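PDB 4DQN: putative branched-chain amino acid aminotransferase IlvE from Streptococcus mutans, which probably catalyses the reversible exchange of amino groups between branched-chain amino acids and 2-oxoglutarate with pyridoxal 5'-phosphate, the last step of their biosynthesis. Local coordinates for residues S50-H55 with G137-V142; Y28-K33 with A145-F150; D91-P96 with H182-A187; Q58-G63 with E84-T89; Y176-P181 with A194-P199. All blocks are in the same frame, centred on the assembly; numbering follows the deposited sequence.

Contact 1: S50-H55 with G137-V142; sequences SSPALH and GDVIGV
Ser50 and Val139 carry a loop-to-loop contact, partly polar and partly apolar, in which the lead-in to the short helix 52-55 lies against the connection between the antiparallel strands 126-136 and 147-157. The firm bond runs from Val139 N to Ser50 O, 3.1 Å long with an N-H...O angle of 159°; its donor stands above the carbonyl plane, 37° out of it. A weak bond goes the other way, from Ser50 OG to Val139 O at 3.0 Å. Ser50 sends this hydroxyl across by setting OG opposite its own backbone nitrogen (chi1 -162°), which also brings OG to 3.4 Å from Ile140 CG1. Ser51 turns its side chain mostly away, with OG bonded to Ser48 O, but its CA-H approaches Gly137 O at a CA to O distance of 3.3 Å. The apolar part is a crossing at about a right angle: Pro52 CG rests 3.6 Å from Val139 CG2. Asp138 points off the contact and gives its OD1 to Ser48 OG. From the second subunit, Tyr18 packs on Ser50 and Asp138, while Met155 packs on Ile140. The arrangement is a single turn of helix, with proline in its first position, set against a strand connection of the antiparallel sheet at the dimer interface of a class IV aminotransferase.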
# COMPACT_ATOMS: atom_id res chain seq x y z
N SER A 50 -3.37 9.72 -12.79
CA SER A 50 -2.28 8.77 -12.91
C SER A 50 -1.24 8.91 -11.79
O SER A 50 -0.11 8.44 -11.95
CB SER A 50 -1.58 8.96 -14.25
OG SER A 50 -0.82 7.82 -14.54
N SER A 51 -1.63 9.54 -10.67
CA SER A 51 -0.71 9.75 -9.54
C SER A 51 -0.25 8.43 -8.92
O SER A 51 -1.08 7.61 -8.54
CB SER A 51 -1.39 10.57 -8.43
OG SER A 51 -1.70 11.89 -8.85
N PRO A 52 1.08 8.24 -8.78
CA PRO A 52 1.61 7.04 -8.12
C PRO A 52 1.07 6.80 -6.71
O PRO A 52 1.05 5.65 -6.28
CB PRO A 52 3.12 7.31 -8.06
CG PRO A 52 3.37 8.14 -9.30
CD PRO A 52 2.16 9.07 -9.37
N ALA A 53 0.64 7.83 -5.99
CA ALA A 53 0.06 7.60 -4.67
C ALA A 53 -1.20 6.73 -4.78
O ALA A 53 -1.53 5.98 -3.86
CB ALA A 53 -0.25 8.92 -3.96
N LEU A 54 -1.89 6.83 -5.92
CA LEU A 54 -3.16 6.14 -6.13
C LEU A 54 -2.99 4.77 -6.78
O LEU A 54 -3.79 3.85 -6.53
CB LEU A 54 -4.10 6.99 -6.98
CG LEU A 54 -4.51 8.35 -6.41
CD1 LEU A 54 -5.27 9.13 -7.49
CD2 LEU A 54 -5.38 8.16 -5.17
N HIS A 55 -1.98 4.62 -7.64
CA HIS A 55 -1.79 3.34 -8.34
C HIS A 55 -0.77 2.43 -7.68
O HIS A 55 -0.97 1.22 -7.62
CB HIS A 55 -1.38 3.59 -9.81
CG HIS A 55 -2.43 4.33 -10.59
ND1 HIS A 55 -3.27 3.70 -11.48
CD2 HIS A 55 -2.79 5.63 -10.59
CE1 HIS A 55 -4.10 4.59 -12.00
NE2 HIS A 55 -3.83 5.77 -11.47
N GLY A 137 1.46 13.67 -10.11
CA GLY A 137 1.86 13.76 -11.50
C GLY A 137 1.53 12.48 -12.26
O GLY A 137 0.75 11.65 -11.80
N ASP A 138 2.14 12.29 -13.43
CA ASP A 138 1.72 11.23 -14.34
C ASP A 138 2.69 10.04 -14.41
O ASP A 138 3.81 10.18 -14.88
CB ASP A 138 1.55 11.80 -15.75
CG ASP A 138 0.65 13.01 -15.78
OD1 ASP A 138 -0.18 13.16 -14.86
OD2 ASP A 138 0.77 13.82 -16.73
N VAL A 139 2.26 8.86 -13.94
CA VAL A 139 3.10 7.67 -14.06
C VAL A 139 2.24 6.45 -14.34
O VAL A 139 1.37 6.10 -13.53
CB VAL A 139 3.92 7.39 -12.79
CG1 VAL A 139 4.63 6.04 -12.91
CG2 VAL A 139 4.93 8.49 -12.52
N ILE A 140 2.47 5.79 -15.46
CA ILE A 140 1.73 4.55 -15.71
C ILE A 140 2.53 3.24 -15.49
O ILE A 140 2.02 2.33 -14.85
CB ILE A 140 0.91 4.60 -17.02
CG1 ILE A 140 -0.46 5.22 -16.72
CG2 ILE A 140 0.67 3.19 -17.57
CD1 ILE A 140 -1.32 4.38 -15.75
N GLY A 141 3.75 3.12 -15.98
CA GLY A 141 4.53 1.94 -15.58
C GLY A 141 5.11 2.13 -14.17
O GLY A 141 5.59 3.22 -13.86
N VAL A 142 5.07 1.10 -13.32
CA VAL A 142 5.48 1.26 -11.91
C VAL A 142 6.87 1.89 -11.72
O VAL A 142 7.88 1.37 -12.19
CB VAL A 142 5.35 -0.06 -11.10
CG1 VAL A 142 6.13 -1.20 -11.74
CG2 VAL A 142 5.79 0.16 -9.66

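Contact 2: Y28-K33 with A145-F150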
# COMPACT_ATOMS: atom_id res chain seq x y z
N TYR A 28 4.74 21.80 -2.73
CA TYR A 28 4.87 20.96 -3.91
C TYR A 28 6.34 20.73 -4.23
O TYR A 28 7.16 21.64 -4.12
CB TYR A 28 4.18 21.62 -5.12
CG TYR A 28 2.67 21.75 -4.99
CD1 TYR A 28 2.10 22.80 -4.28
CD2 TYR A 28 1.82 20.84 -5.61
CE1 TYR A 28 0.72 22.93 -4.17
CE2 TYR A 28 0.43 20.97 -5.50
CZ TYR A 28 -0.10 22.01 -4.78
OH TYR A 28 -1.47 22.15 -4.66
N TYR A 29 6.67 19.50 -4.62
CA TYR A 29 8.02 19.17 -5.06
C TYR A 29 7.98 19.00 -6.58
O TYR A 29 7.21 18.19 -7.10
CB TYR A 29 8.49 17.89 -4.38
CG TYR A 29 9.91 17.44 -4.67
CD1 TYR A 29 10.21 16.69 -5.80
CD2 TYR A 29 10.93 17.70 -3.77
CE1 TYR A 29 11.50 16.25 -6.05
CE2 TYR A 29 12.23 17.26 -4.00
CZ TYR A 29 12.50 16.53 -5.15
OH TYR A 29 13.79 16.09 -5.39
N LYS A 30 8.78 19.80 -7.27
CA LYS A 30 8.93 19.72 -8.72
C LYS A 30 10.38 20.04 -9.08
O LYS A 30 11.03 20.82 -8.38
CB LYS A 30 8.01 20.73 -9.42
CG LYS A 30 6.55 20.67 -9.00
CD LYS A 30 5.67 21.68 -9.73
CE LYS A 30 4.33 21.84 -9.00
NZ LYS A 30 3.28 22.50 -9.83
N ASP A 31 10.87 19.42 -10.15
CA ASP A 31 12.22 19.71 -10.66
C ASP A 31 13.29 19.54 -9.59
O ASP A 31 14.20 20.36 -9.48
CB ASP A 31 12.27 21.12 -11.25
CG ASP A 31 11.27 21.32 -12.38
OD1 ASP A 31 11.21 20.44 -13.27
OD2 ASP A 31 10.55 22.34 -12.37
N GLY A 32 13.15 18.50 -8.78
CA GLY A 32 14.13 18.20 -7.75
C GLY A 32 14.12 19.10 -6.53
O GLY A 32 15.05 19.01 -5.71
N LYS A 33 13.11 19.97 -6.38
CA LYS A 33 13.06 20.93 -5.26
C LYS A 33 11.67 21.02 -4.63
O LYS A 33 10.67 20.92 -5.34
CB LYS A 33 13.42 22.34 -5.73
CG LYS A 33 14.67 22.47 -6.56
CD LYS A 33 15.93 22.16 -5.75
CE LYS A 33 17.20 22.37 -6.58
NZ LYS A 33 17.14 21.62 -7.87
N ALA A 145 7.21 8.80 -8.67
CA ALA A 145 6.83 10.09 -9.24
C ALA A 145 8.03 11.01 -9.38
O ALA A 145 9.07 10.80 -8.73
CB ALA A 145 5.78 10.76 -8.35
N ASP A 146 7.91 12.04 -10.20
CA ASP A 146 8.86 13.14 -10.07
C ASP A 146 8.22 14.41 -9.52
O ASP A 146 8.91 15.42 -9.31
CB ASP A 146 9.69 13.38 -11.34
CG ASP A 146 8.85 13.54 -12.58
OD1 ASP A 146 7.71 14.05 -12.48
OD2 ASP A 146 9.35 13.15 -13.66
N GLU A 147 6.93 14.34 -9.23
CA GLU A 147 6.22 15.42 -8.52
C GLU A 147 5.64 14.89 -7.21
O GLU A 147 5.12 13.78 -7.16
CB GLU A 147 5.09 15.99 -9.38
CG GLU A 147 5.56 16.69 -10.66
CD GLU A 147 4.40 17.13 -11.54
OE1 GLU A 147 3.39 17.62 -11.00
OE2 GLU A 147 4.50 16.97 -12.78
N TYR A 148 5.74 15.67 -6.13
CA TYR A 148 5.20 15.23 -4.84
C TYR A 148 4.44 16.34 -4.15
O TYR A 148 4.71 17.53 -4.38
CB TYR A 148 6.33 14.73 -3.93
CG TYR A 148 6.99 13.50 -4.49
CD1 TYR A 148 7.98 13.61 -5.46
CD2 TYR A 148 6.60 12.23 -4.08
CE1 TYR A 148 8.58 12.48 -6.00
CE2 TYR A 148 7.19 11.08 -4.61
CZ TYR A 148 8.19 11.22 -5.56
OH TYR A 148 8.78 10.11 -6.10
N ILE A 149 3.49 15.96 -3.31
CA ILE A 149 2.84 16.91 -2.41
C ILE A 149 3.18 16.57 -0.98
O ILE A 149 3.13 15.41 -0.60
CB ILE A 149 1.31 16.89 -2.59
CG1 ILE A 149 0.94 17.49 -3.95
CG2 ILE A 149 0.61 17.71 -1.49
CD1 ILE A 149 -0.56 17.45 -4.26
N PHE A 150 3.55 17.58 -0.19
CA PHE A 150 3.61 17.44 1.26
C PHE A 150 2.58 18.38 1.87
O PHE A 150 2.62 19.59 1.64
CB PHE A 150 5.02 17.76 1.80
CG PHE A 150 5.12 17.72 3.32
CD1 PHE A 150 4.87 16.55 4.03
CD2 PHE A 150 5.47 18.87 4.03
CE1 PHE A 150 4.96 16.52 5.44
CE2 PHE A 150 5.57 18.85 5.44
CZ PHE A 150 5.32 17.68 6.14
O HOH W 1 9.39 17.38 -11.68
O HOH W 2 11.23 16.33 -9.66
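Backbone hydrogen bonds set the register: Tyr29 and Tyr148 form an antiparallel hydrogen-bonded pair, in which Tyr29 N reaches Tyr148 O at 2.8 Å with an N-H...O angle of 174° and Tyr148 N returns to Tyr29 O at 3.1 Å. Tyr28 and Ile149 follow as the non-hydrogen-bonded pair. CA-H...O contacts add to these bonds, one of them Glu147 CA to Tyr29 O at 3.3 Å. Aromatic contact dominates the sheet face of Tyr29 and Tyr148. Their side chains run side by side in the same direction, yet the rings meet in an offset edge-to-face stack, with planes at 79°, centroids 5.9 Å apart and the edge of Tyr148 toward the face of Tyr29. The differing first torsions contribute to this: CG of Tyr29 lies opposite the backbone N, that of Tyr148 opposite the carbonyl carbon. Trp34 adds a further edge-to-face partner to Tyr29. Apolar contact marks the other face, where Tyr28 CD2 lies 3.8 Å from Ile149 CG1. Water-mediated contact closes the strand end: one water accepts from Asp31 N at 2.9 Å and donates to Asp146 O at 3.1 Å. Beyond Lys30 the chain reverses through a type I' turn to Lys33, so the contact is typical of a tight two-residue beta hairpin whose first strand pairs into a larger antiparallel sheet.

Contact 3: D91-P96 with H182-A187; sequences DRLLMP and HGTGAA
Arg92, at the end of helix 79-92, meets Gly183 and His182 in the loop that leads to Lys188, the predicted cofactor-bearing lysine, which carries no cofactor here. The arginine leaves the helix with CG opposite its backbone N and then bends at chi2 (67°), which swings the guanidinium over to the loop carbonyls. His182 O sits at the guanidinium edge, in its plane. Gly183 O approaches obliquely, 2.6 Å from Arg92 NH2, but the angle is poor for a hydrogen bond, and so short a separation is doubtful in detail. The helix itself stops just here in a Schellman motif: Leu94, with positive phi, is the C-prime residue, Leu94 N bonds to Asp91 O at 3.2 Å, and Met95 N bonds to Ala90 O. Facing it, the loop folds into a type I turn closed by Ala187 N to Thr184 O at 3.0 Å. Apolar contact is loose. Leu93 and Thr184 cross at about a right angle, Leu93 CD1 to Thr184 CG2 being 4.1 Å, and Arg92 CG comes within 4.3 Å of Ala187 CB. From the second subunit, Tyr176 packs on Arg92, Ala194 on Leu93 and Ala195 on Thr184.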
# COMPACT_ATOMS: atom_id res chain seq x y z
N ASP A 91 12.52 7.42 2.09
CA ASP A 91 13.62 6.69 1.48
C ASP A 91 13.16 5.32 1.01
O ASP A 91 13.51 4.88 -0.09
CB ASP A 91 14.75 6.48 2.50
CG ASP A 91 15.57 7.73 2.76
OD1 ASP A 91 15.47 8.72 2.01
OD2 ASP A 91 16.35 7.69 3.74
N ARG A 92 12.40 4.63 1.86
CA ARG A 92 11.95 3.27 1.54
C ARG A 92 11.05 3.25 0.30
O ARG A 92 11.04 2.27 -0.45
CB ARG A 92 11.19 2.69 2.74
CG ARG A 92 10.77 1.25 2.58
CD ARG A 92 11.96 0.29 2.54
NE ARG A 92 11.49 -1.08 2.30
CZ ARG A 92 12.22 -2.18 2.50
NH1 ARG A 92 13.47 -2.09 2.94
NH2 ARG A 92 11.68 -3.38 2.25
N LEU A 93 10.31 4.33 0.09
CA LEU A 93 9.39 4.41 -1.04
C LEU A 93 9.91 5.30 -2.16
O LEU A 93 9.15 5.68 -3.06
CB LEU A 93 8.03 4.93 -0.57
CG LEU A 93 7.01 3.84 -0.25
CD1 LEU A 93 7.42 2.98 0.91
CD2 LEU A 93 5.67 4.50 0.02
N LEU A 94 11.20 5.63 -2.12
CA LEU A 94 11.83 6.46 -3.15
C LEU A 94 11.12 7.80 -3.32
O LEU A 94 10.96 8.28 -4.45
CB LEU A 94 11.84 5.70 -4.50
CG LEU A 94 13.08 4.88 -4.86
CD1 LEU A 94 13.77 4.35 -3.64
CD2 LEU A 94 12.73 3.73 -5.82
N MET A 95 10.68 8.40 -2.21
CA MET A 95 10.12 9.75 -2.21
C MET A 95 11.18 10.68 -1.66
O MET A 95 11.96 10.28 -0.80
CB MET A 95 8.85 9.82 -1.34
CG MET A 95 7.71 8.92 -1.84
SD MET A 95 6.07 9.34 -1.18
CE MET A 95 6.21 8.54 0.40
N PRO A 96 11.23 11.93 -2.15
CA PRO A 96 12.21 12.89 -1.63
C PRO A 96 11.91 13.24 -0.18
O PRO A 96 10.72 13.36 0.18
CB PRO A 96 12.00 14.13 -2.50
CG PRO A 96 10.57 13.99 -3.06
CD PRO A 96 10.41 12.50 -3.24
N HIS A 182 10.51 -8.64 4.70
CA HIS A 182 11.32 -7.60 4.05
C HIS A 182 10.44 -6.67 3.21
O HIS A 182 10.79 -6.34 2.07
CB HIS A 182 12.40 -8.24 3.18
CG HIS A 182 13.39 -9.06 3.94
ND1 HIS A 182 13.78 -10.32 3.53
CD2 HIS A 182 14.07 -8.81 5.08
CE1 HIS A 182 14.65 -10.81 4.39
NE2 HIS A 182 14.84 -9.92 5.35
N GLY A 183 9.31 -6.26 3.78
CA GLY A 183 8.37 -5.38 3.10
C GLY A 183 8.50 -3.95 3.61
O GLY A 183 9.62 -3.48 3.86
N THR A 184 7.36 -3.28 3.78
CA THR A 184 7.35 -1.87 4.17
C THR A 184 6.88 -1.65 5.61
O THR A 184 6.45 -0.54 5.96
CB THR A 184 6.45 -1.04 3.22
OG1 THR A 184 5.14 -1.63 3.15
CG2 THR A 184 7.07 -1.00 1.82
N GLY A 185 6.98 -2.69 6.43
CA GLY A 185 6.45 -2.65 7.79
C GLY A 185 7.01 -1.57 8.70
O GLY A 185 6.31 -1.06 9.59
N ALA A 186 8.28 -1.22 8.49
CA ALA A 186 8.96 -0.22 9.33
C ALA A 186 8.79 1.19 8.76
O ALA A 186 9.41 2.16 9.22
CB ALA A 186 10.44 -0.57 9.47
N ALA A 187 7.94 1.29 7.74
CA ALA A 187 7.64 2.57 7.08
C ALA A 187 6.16 2.89 7.28
O ALA A 187 5.30 2.03 7.09
CB ALA A 187 7.99 2.48 5.58

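Contact 4: Q58-G63 with E84-T89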
# COMPACT_ATOMS: atom_id res chain seq x y z
N GLN A 58 2.43 4.99 -3.51
CA GLN A 58 3.58 5.81 -3.14
C GLN A 58 3.08 6.95 -2.27
O GLN A 58 2.81 8.07 -2.74
CB GLN A 58 4.35 6.32 -4.36
CG GLN A 58 5.79 6.71 -4.02
CD GLN A 58 6.51 7.41 -5.15
OE1 GLN A 58 5.89 7.92 -6.09
NE2 GLN A 58 7.84 7.46 -5.07
N GLU A 59 2.95 6.64 -0.97
CA GLU A 59 2.32 7.55 -0.02
C GLU A 59 2.81 7.23 1.38
O GLU A 59 3.15 6.08 1.69
CB GLU A 59 0.80 7.38 -0.09
CG GLU A 59 0.36 5.96 0.25
CD GLU A 59 -1.12 5.72 0.05
OE1 GLU A 59 -1.73 5.03 0.90
OE2 GLU A 59 -1.68 6.22 -0.95
N ALA A 60 2.83 8.25 2.24
CA ALA A 60 3.27 8.09 3.61
C ALA A 60 2.62 9.16 4.45
O ALA A 60 2.24 10.22 3.95
CB ALA A 60 4.79 8.22 3.69
N PHE A 61 2.49 8.90 5.75
CA PHE A 61 1.92 9.92 6.61
C PHE A 61 2.56 9.90 7.98
O PHE A 61 3.33 9.00 8.31
CB PHE A 61 0.39 9.79 6.69
CG PHE A 61 -0.10 8.59 7.46
CD1 PHE A 61 -0.37 8.68 8.83
CD2 PHE A 61 -0.33 7.38 6.82
CE1 PHE A 61 -0.84 7.57 9.54
CE2 PHE A 61 -0.80 6.27 7.52
CZ PHE A 61 -1.05 6.37 8.88
N GLU A 62 2.28 10.95 8.75
CA GLU A 62 2.69 11.02 10.13
C GLU A 62 1.50 11.41 10.98
O GLU A 62 0.40 11.68 10.46
CB GLU A 62 3.83 12.03 10.31
CG GLU A 62 5.19 11.40 10.11
CD GLU A 62 5.49 10.34 11.15
OE1 GLU A 62 5.00 10.46 12.30
OE2 GLU A 62 6.23 9.38 10.83
N GLY A 63 1.71 11.40 12.29
CA GLY A 63 0.67 11.78 13.23
C GLY A 63 1.36 12.33 14.46
O GLY A 63 2.25 11.69 15.02
N GLU A 84 12.01 12.67 11.27
CA GLU A 84 13.06 11.72 10.95
C GLU A 84 12.46 10.40 10.52
O GLU A 84 12.97 9.74 9.61
CB GLU A 84 14.03 11.56 12.14
CG GLU A 84 14.80 12.86 12.43
CD GLU A 84 15.74 12.79 13.63
OE1 GLU A 84 15.76 11.75 14.34
OE2 GLU A 84 16.47 13.79 13.86
N ARG A 85 11.35 10.02 11.15
CA ARG A 85 10.66 8.80 10.74
C ARG A 85 10.07 8.94 9.33
O ARG A 85 10.14 7.99 8.53
CB ARG A 85 9.57 8.41 11.76
CG ARG A 85 8.89 7.09 11.40
CD ARG A 85 7.96 6.59 12.50
NE ARG A 85 6.80 7.46 12.71
CZ ARG A 85 5.86 7.25 13.63
NH1 ARG A 85 5.94 6.21 14.44
NH2 ARG A 85 4.83 8.10 13.75
N LEU A 86 9.52 10.11 9.02
CA LEU A 86 9.00 10.37 7.67
C LEU A 86 10.13 10.36 6.64
O LEU A 86 9.91 10.01 5.49
CB LEU A 86 8.27 11.73 7.61
CG LEU A 86 6.99 11.92 6.79
CD1 LEU A 86 6.84 13.35 6.27
CD2 LEU A 86 6.76 10.89 5.69
N GLN A 87 11.33 10.76 7.05
CA GLN A 87 12.46 10.76 6.13
C GLN A 87 12.86 9.33 5.79
O GLN A 87 13.13 9.01 4.64
CB GLN A 87 13.66 11.53 6.72
CG GLN A 87 13.51 13.05 6.62
CD GLN A 87 14.19 13.78 7.77
OE1 GLN A 87 14.98 13.20 8.51
NE2 GLN A 87 13.87 15.06 7.93
N ARG A 88 12.90 8.47 6.80
CA ARG A 88 13.21 7.07 6.56
C ARG A 88 12.10 6.40 5.74
O ARG A 88 12.37 5.57 4.87
CB ARG A 88 13.44 6.34 7.88
CG ARG A 88 14.76 6.69 8.54
CD ARG A 88 15.00 5.81 9.75
NE ARG A 88 14.22 6.27 10.89
CZ ARG A 88 14.62 7.25 11.70
NH1 ARG A 88 15.79 7.86 11.49
NH2 ARG A 88 13.86 7.62 12.72
N THR A 89 10.86 6.77 6.02
CA THR A 89 9.72 6.22 5.27
C THR A 89 9.78 6.63 3.79
O THR A 89 9.51 5.83 2.88
CB THR A 89 8.39 6.68 5.90
OG1 THR A 89 8.28 6.13 7.23
CG2 THR A 89 7.23 6.19 5.10
O HOH W 3 6.40 8.30 8.52
O HOH W 4 2.20 9.05 14.84
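Arg85 and Glu62 are brought together by one bend in each side chain. The arginine runs extended from helix 79-92 as far as CD and turns at chi3 (66°), while the glutamate, just after the strand segment 59-61, folds at chi2 (-64°) so that its carboxylate comes alongside the guanidinium. The two flat groups are nearly coplanar, 27° apart, and join in a side-on, two-point salt bridge. Glu62 OE2 accepts from Arg85 NE at 2.7 Å through its syn lone pair; Arg85 NH2 reaches Glu62 OE1 at 2.8 Å, also on the syn side. Further bonds fix the carboxylate: Asn82 ND2 donates to OE1, and a water lies 2.6 Å from Glu62 OE2 and also within hydrogen-bonding distance of Phe61 O and Thr89 OG1 (3.1 Å), linking strand side and helix a second time. Thr89 OG1 is also bonded to Lys188 N.

Beside the salt bridge the contact is apolar. Glu62 CG slides past Leu86 CG at 3.8 Å, the two side chains running in opposite directions, and Ala60 CB meets Leu86 CD2 at 3.9 Å. Ala60 CB and Thr89 CG2 are tighter than usual, 3.5 Å apart. Arg85 NH1 bonds to Pro249 O, so all three guanidinium nitrogens have partners. Paired charges inside a buried contact, with both carboxylate oxygens bonded, are consistent with a guanidinium restrained in its rotation; the Arg85 side chain comes within about 4 Å of that of Lys188, the predicted cofactor lysine.

Contact 5: Y176-P181 with A194-P199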
# COMPACT_ATOMS: atom_id res chain seq x y z
N TYR A 176 -3.35 -13.45 9.10
CA TYR A 176 -3.17 -12.13 8.47
C TYR A 176 -1.84 -11.48 8.86
O TYR A 176 -1.43 -11.54 10.02
CB TYR A 176 -4.33 -11.17 8.79
CG TYR A 176 -5.70 -11.68 8.40
CD1 TYR A 176 -6.53 -12.26 9.34
CD2 TYR A 176 -6.16 -11.58 7.09
CE1 TYR A 176 -7.78 -12.73 9.00
CE2 TYR A 176 -7.41 -12.05 6.73
CZ TYR A 176 -8.21 -12.63 7.70
OH TYR A 176 -9.46 -13.11 7.37
N ASP A 177 -1.17 -10.88 7.89
CA ASP A 177 0.02 -10.07 8.17
C ASP A 177 -0.24 -8.64 7.72
O ASP A 177 -0.82 -8.42 6.66
CB ASP A 177 1.24 -10.62 7.41
CG ASP A 177 1.58 -12.06 7.78
OD1 ASP A 177 1.59 -12.40 8.99
OD2 ASP A 177 1.85 -12.85 6.84
N ARG A 178 0.20 -7.66 8.52
CA ARG A 178 0.10 -6.28 8.05
C ARG A 178 1.33 -5.91 7.21
O ARG A 178 1.30 -4.95 6.45
CB ARG A 178 -0.10 -5.30 9.21
CG ARG A 178 1.06 -5.15 10.16
CD ARG A 178 1.16 -3.68 10.60
NE ARG A 178 -0.15 -3.14 10.95
CZ ARG A 178 -0.49 -1.86 10.84
NH1 ARG A 178 0.40 -0.97 10.40
NH2 ARG A 178 -1.71 -1.46 11.18
N ALA A 179 2.39 -6.70 7.33
CA ALA A 179 3.63 -6.45 6.58
C ALA A 179 4.44 -7.73 6.34
O ALA A 179 4.34 -8.70 7.10
CB ALA A 179 4.48 -5.42 7.30
N ALA A 180 5.25 -7.70 5.27
CA ALA A 180 6.15 -8.80 4.93
C ALA A 180 7.42 -8.72 5.77
O ALA A 180 7.72 -7.66 6.32
CB ALA A 180 6.49 -8.72 3.45
N PRO A 181 8.19 -9.84 5.86
CA PRO A 181 9.47 -9.78 6.59
C PRO A 181 10.44 -8.74 6.02
O PRO A 181 11.12 -8.06 6.79
CB PRO A 181 10.03 -11.19 6.41
CG PRO A 181 8.82 -12.07 6.24
CD PRO A 181 7.84 -11.21 5.46
N ALA A 194 -3.75 -0.77 4.57
CA ALA A 194 -4.70 -1.49 3.71
C ALA A 194 -4.78 -2.98 4.06
O ALA A 194 -5.86 -3.57 4.11
CB ALA A 194 -4.32 -1.31 2.22
N ALA A 195 -3.61 -3.58 4.29
CA ALA A 195 -3.54 -4.98 4.67
C ALA A 195 -4.24 -5.23 6.01
O ALA A 195 -4.73 -6.34 6.26
CB ALA A 195 -2.08 -5.44 4.73
N SER A 196 -4.29 -4.20 6.86
CA SER A 196 -4.90 -4.32 8.19
C SER A 196 -6.42 -4.13 8.22
O SER A 196 -7.06 -4.38 9.25
CB SER A 196 -4.26 -3.31 9.15
OG SER A 196 -4.82 -2.02 8.97
N LEU A 197 -7.02 -3.70 7.11
CA LEU A 197 -8.47 -3.42 7.11
C LEU A 197 -9.31 -4.68 7.38
O LEU A 197 -10.20 -4.67 8.24
CB LEU A 197 -8.91 -2.78 5.79
CG LEU A 197 -8.44 -1.34 5.54
CD1 LEU A 197 -8.75 -0.92 4.10
CD2 LEU A 197 -9.10 -0.41 6.53
N LEU A 198 -9.02 -5.76 6.66
CA LEU A 198 -9.79 -6.99 6.83
C LEU A 198 -9.58 -7.64 8.21
O LEU A 198 -10.55 -7.95 8.88
CB LEU A 198 -9.54 -7.97 5.67
CG LEU A 198 -10.25 -9.33 5.64
CD1 LEU A 198 -11.76 -9.17 5.74
CD2 LEU A 198 -9.86 -10.10 4.37
N PRO A 199 -8.31 -7.83 8.63
CA PRO A 199 -8.16 -8.40 9.99
C PRO A 199 -8.75 -7.51 11.08
O PRO A 199 -9.30 -8.04 12.06
CB PRO A 199 -6.63 -8.54 10.17
CG PRO A 199 -6.00 -7.76 9.02
CD PRO A 199 -7.02 -7.82 7.91
O HOH W 5 -3.56 -8.78 6.09
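Tyr176 lays one face of its ring against Pro199 on helix 190-205, the two side chains meeting at a slant. Pro199 CD lies over that face, and the closest carbons are Tyr176 CG and Pro199 CB at 3.7 Å. Leu198 comes to the same ring obliquely, with CD2 at 3.9 Å from Tyr176 CE2. The ring thus covers the helix where it kinks, since the N of Pro199 has no bond to the turn before. On the helix side, Ala195 CB faces two backbone oxygens of the loop, Asp177 O and Arg178 O, each 3.8 Å away. Arg178 starts from a first torsion of 67°, between its own N and carbonyl carbon, then bends twice more, so that NH2 comes obliquely to 3.7 Å from Ser196 CB; its guanidinium makes a cation-pi contact with Tyr193. Asp177 turns away and bonds through OD2 to His182 N of the second subunit. A water lies between the backbones, 2.8 Å from Asp177 O and 2.7 Å from Ala195 O, though more acceptors surround it than it has protons to give. With no direct hydrogen bond between loop and helix, the chemistry implies a buried fit carried mainly by van der Waals contact.

Contacts 1, 2 and 4 gather round the seven-stranded antiparallel sheet: contact 2 joins two of its strands, contact 4 lays helix 79-92 against strand 59-68, and contact 1 sets helix 52-55 against a strand connection. Along the chain, contact 4 is nested within contact 1, itself within contact 2. Contact 3 shares helix 79-92 with contact 4, their centres about 8 Å apart, and reaches the loop before Lys188. Contacts 3 and 5 interleave in sequence and touch through Gly185 and Ala179. Contacts 2 and 5 are farthest apart, centres about 29 Å. All but contact 2 touch the second subunit; contacts 3, 4 and 5 lie near the predicted cofactor lysine, so there interface and site region adjoin.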